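Local coordinates for metallo-beta-lactamase superfamily protein (Thermus thermophilus, PDB 2ZZI), which binds a pair of metal ions in a metallo-beta-lactamase fold and probably acts as a hydrolase, at residues Ile50-Ala55 / Val74-Leu79. Numbering follows the deposited sequence.
Sequences ILLTHA and VYLHPL. With FE (Fe (III) ion), chain C.
Tyr75 and Leu51 sit beside each other where strands 50-51 and 74-76 run parallel in a sheet of the metallo-beta-lactamase fold; the chain between them passes through helices 57-60 and 63-70, a beta-alpha-beta crossover. Two backbone hydrogen bonds set the register: Tyr75 N gives its hydrogen to Ile50 O at 2.9 Å, and Leu52 N donates to Tyr75 O at 3.0 Å.

Leu51 and Tyr75 point the same way, and Leu51 CD1 meets the ring atom CD2 of Tyr75 at 4.0 Å, approaching obliquely. Ile50 and Val74 share the other face, where helix 63-70 packs on them; Leu52 CD1 crosses to Val74 CG1 at 3.6 Å. Leu76 has CG anti to its backbone N (chi1 173°), and chi2 (73°) then turns CD1 to Leu52 CB at 3.8 Å, while both its methyls reach Ala55 CB. Tyr84 of helix 81-92 packs against Leu52, Ala55 and Leu76.

Further along, residues 53-55 lead to the metal site. His54 shares its iron with His56, His125 and Asp144. Thr53 OG1, itself hydrogen-bonded to Asp28, accepts a bent hydrogen bond from His54 ND1, tilted from the ring plane, which probably helps orient the imidazole. The other ring nitrogen, His54 NE2, binds the iron at 2.3 Å.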
ATOM      1  N   ILE A  50      -0.613  -5.652   9.703  1.00 42.68           N
ATOM      2  CA  ILE A  50      -1.100  -5.117   8.435  1.00 40.87           C
ATOM      3  C   ILE A  50      -0.590  -3.694   8.209  1.00 39.62           C
ATOM      4  O   ILE A  50      -0.894  -2.795   8.985  1.00 41.47           O
ATOM      5  CB  ILE A  50      -2.638  -5.087   8.401  1.00 40.60           C
ATOM      6  CG1 ILE A  50      -3.203  -6.506   8.332  1.00 39.68           C
ATOM      7  CG2 ILE A  50      -3.126  -4.263   7.223  1.00 40.30           C
ATOM      8  CD1 ILE A  50      -4.698  -6.550   8.143  1.00 39.45           C
ATOM      9  N   LEU A  51       0.190  -3.498   7.151  1.00 41.25           N
ATOM     10  CA  LEU A  51       0.667  -2.166   6.768  1.00 42.25           C
ATOM     11  C   LEU A  51      -0.106  -1.599   5.574  1.00 42.98           C
ATOM     12  O   LEU A  51      -0.334  -2.287   4.576  1.00 43.13           O
ATOM     13  CB  LEU A  51       2.163  -2.183   6.463  1.00 38.70           C
ATOM     14  CG  LEU A  51       3.034  -2.131   7.711  1.00 41.37           C
ATOM     15  CD1 LEU A  51       2.631  -3.245   8.660  1.00 45.36           C
ATOM     16  CD2 LEU A  51       4.517  -2.200   7.370  1.00 42.19           C
ATOM     17  N   LEU A  52      -0.497  -0.334   5.684  1.00 41.88           N
ATOM     18  CA  LEU A  52      -1.276   0.318   4.647  1.00 40.51           C
ATOM     19  C   LEU A  52      -0.498   1.471   4.038  1.00 39.52           C
ATOM     20  O   LEU A  52      -0.054   2.366   4.749  1.00 41.61           O
ATOM     21  CB  LEU A  52      -2.587   0.826   5.234  1.00 40.95           C
ATOM     22  CG  LEU A  52      -3.380  -0.247   5.978  1.00 39.94           C
ATOM     23  CD1 LEU A  52      -4.691   0.313   6.499  1.00 38.03           C
ATOM     24  CD2 LEU A  52      -3.623  -1.426   5.053  1.00 42.38           C
ATOM     25  N   THR A  53      -0.328   1.440   2.721  1.00 40.81           N
ATOM     26  CA  THR A  53       0.374   2.507   2.017  1.00 40.39           C
ATOM     27  C   THR A  53      -0.499   3.751   1.961  1.00 40.65           C
ATOM     28  O   THR A  53      -0.001   4.871   2.053  1.00 43.39           O
ATOM     29  CB  THR A  53       0.757   2.094   0.591  1.00 38.94           C
ATOM     30  OG1 THR A  53      -0.404   1.610  -0.089  1.00 41.24           O
ATOM     31  CG2 THR A  53       1.797   1.006   0.617  1.00 36.04           C
ATOM     32  N   HIS A  54      -1.803   3.540   1.799  1.00 39.99           N
ATOM     33  CA  HIS A  54      -2.798   4.605   1.924  1.00 42.00           C
ATOM     34  C   HIS A  54      -4.162   3.998   2.234  1.00 41.34           C
ATOM     35  O   HIS A  54      -4.306   2.782   2.253  1.00 41.41           O
ATOM     36  CB  HIS A  54      -2.837   5.520   0.687  1.00 40.70           C
ATOM     37  CG  HIS A  54      -3.183   4.822  -0.591  1.00 40.39           C
ATOM     38  ND1 HIS A  54      -2.339   3.918  -1.200  1.00 40.35           N
ATOM     39  CD2 HIS A  54      -4.269   4.922  -1.394  1.00 41.71           C
ATOM     40  CE1 HIS A  54      -2.898   3.478  -2.313  1.00 38.68           C
ATOM     41  NE2 HIS A  54      -4.068   4.074  -2.455  1.00 39.67           N
ATOM     42  N   ALA A  55      -5.160   4.835   2.490  1.00 40.89           N
ATOM     43  CA  ALA A  55      -6.413   4.339   3.050  1.00 41.64           C
ATOM     44  C   ALA A  55      -7.531   4.244   2.027  1.00 42.67           C
ATOM     45  O   ALA A  55      -8.713   4.279   2.385  1.00 42.54           O
ATOM     46  CB  ALA A  55      -6.848   5.205   4.228  1.00 41.88           C
ATOM     47  N   VAL A  74      -2.994  -2.559  13.003  1.00 40.03           N
ATOM     48  CA  VAL A  74      -3.033  -1.955  11.676  1.00 39.43           C
ATOM     49  C   VAL A  74      -2.266  -0.632  11.633  1.00 41.22           C
ATOM     50  O   VAL A  74      -2.658   0.344  12.273  1.00 40.47           O
ATOM     51  CB  VAL A  74      -4.484  -1.708  11.227  1.00 38.12           C
ATOM     52  CG1 VAL A  74      -4.508  -1.026   9.878  1.00 40.30           C
ATOM     53  CG2 VAL A  74      -5.265  -3.016  11.186  1.00 39.21           C
ATOM     54  N   TYR A  75      -1.172  -0.606  10.878  1.00 41.82           N
ATOM     55  CA  TYR A  75      -0.386   0.608  10.701  1.00 40.77           C
ATOM     56  C   TYR A  75      -0.868   1.453   9.521  1.00 41.38           C
ATOM     57  O   TYR A  75      -0.983   0.969   8.397  1.00 38.09           O
ATOM     58  CB  TYR A  75       1.087   0.263  10.516  1.00 41.25           C
ATOM     59  CG  TYR A  75       1.750  -0.208  11.778  1.00 42.57           C
ATOM     60  CD1 TYR A  75       2.426   0.682  12.601  1.00 40.21           C
ATOM     61  CD2 TYR A  75       1.695  -1.543  12.157  1.00 43.66           C
ATOM     62  CE1 TYR A  75       3.033   0.256  13.761  1.00 39.36           C
ATOM     63  CE2 TYR A  75       2.303  -1.980  13.319  1.00 41.35           C
ATOM     64  CZ  TYR A  75       2.968  -1.073  14.116  1.00 41.83           C
ATOM     65  OH  TYR A  75       3.573  -1.493  15.277  1.00 43.87           O
ATOM     66  N   LEU A  76      -1.134   2.726   9.796  1.00 43.16           N
ATOM     67  CA  LEU A  76      -1.571   3.678   8.781  1.00 41.64           C
ATOM     68  C   LEU A  76      -1.112   5.080   9.152  1.00 39.63           C
ATOM     69  O   LEU A  76      -1.126   5.451  10.322  1.00 39.89           O
ATOM     70  CB  LEU A  76      -3.096   3.663   8.651  1.00 42.29           C
ATOM     71  CG  LEU A  76      -3.715   4.732   7.745  1.00 42.15           C
ATOM     72  CD1 LEU A  76      -3.456   4.419   6.280  1.00 40.19           C
ATOM     73  CD2 LEU A  76      -5.204   4.877   8.013  1.00 39.32           C
ATOM     74  N   HIS A  77      -0.706   5.856   8.152  1.00 41.46           N
ATOM     75  CA  HIS A  77      -0.364   7.254   8.372  1.00 40.03           C
ATOM     76  C   HIS A  77      -1.614   8.043   8.731  1.00 39.50           C
ATOM     77  O   HIS A  77      -2.584   8.050   7.978  1.00 41.03           O
ATOM     78  CB  HIS A  77       0.285   7.862   7.133  1.00 39.44           C
ATOM     79  CG  HIS A  77       0.993   9.152   7.402  1.00 41.74           C
ATOM     80  ND1 HIS A  77       0.325  10.322   7.693  1.00 39.06           N
ATOM     81  CD2 HIS A  77       2.313   9.453   7.442  1.00 40.71           C
ATOM     82  CE1 HIS A  77       1.202  11.288   7.893  1.00 39.29           C
ATOM     83  NE2 HIS A  77       2.416  10.788   7.747  1.00 39.76           N
ATOM     84  N   PRO A  78      -1.583   8.716   9.888  1.00 40.35           N
ATOM     85  CA  PRO A  78      -2.674   9.502  10.468  1.00 42.08           C
ATOM     86  C   PRO A  78      -3.351  10.477   9.495  1.00 42.99           C
ATOM     87  O   PRO A  78      -4.555  10.707   9.608  1.00 45.44           O
ATOM     88  CB  PRO A  78      -1.990  10.282  11.605  1.00 43.07           C
ATOM     89  CG  PRO A  78      -0.521  10.002  11.479  1.00 43.31           C
ATOM     90  CD  PRO A  78      -0.395   8.712  10.752  1.00 40.52           C
ATOM     91  N   LEU A  79      -2.597  11.052   8.563  1.00 40.86           N
ATOM     92  CA  LEU A  79      -3.186  11.979   7.597  1.00 41.02           C
ATOM     93  C   LEU A  79      -4.226  11.317   6.698  1.00 40.48           C
ATOM     94  O   LEU A  79      -4.977  12.002   6.012  1.00 40.00           O
ATOM     95  CB  LEU A  79      -2.116  12.664   6.742  1.00 41.89           C
ATOM     96  CG  LEU A  79      -1.280  13.776   7.380  1.00 39.96           C
ATOM     97  CD1 LEU A  79      -0.782  14.706   6.301  1.00 37.02           C
ATOM     98  CD2 LEU A  79      -2.071  14.553   8.415  1.00 37.51           C
TER
HETATM   99 FE    FE C 208      -5.229   4.661  -4.299  1.00 36.08          FE
HETATM  100  O   HOH W   1      -6.619   3.839  -4.751  1.00 19.96           O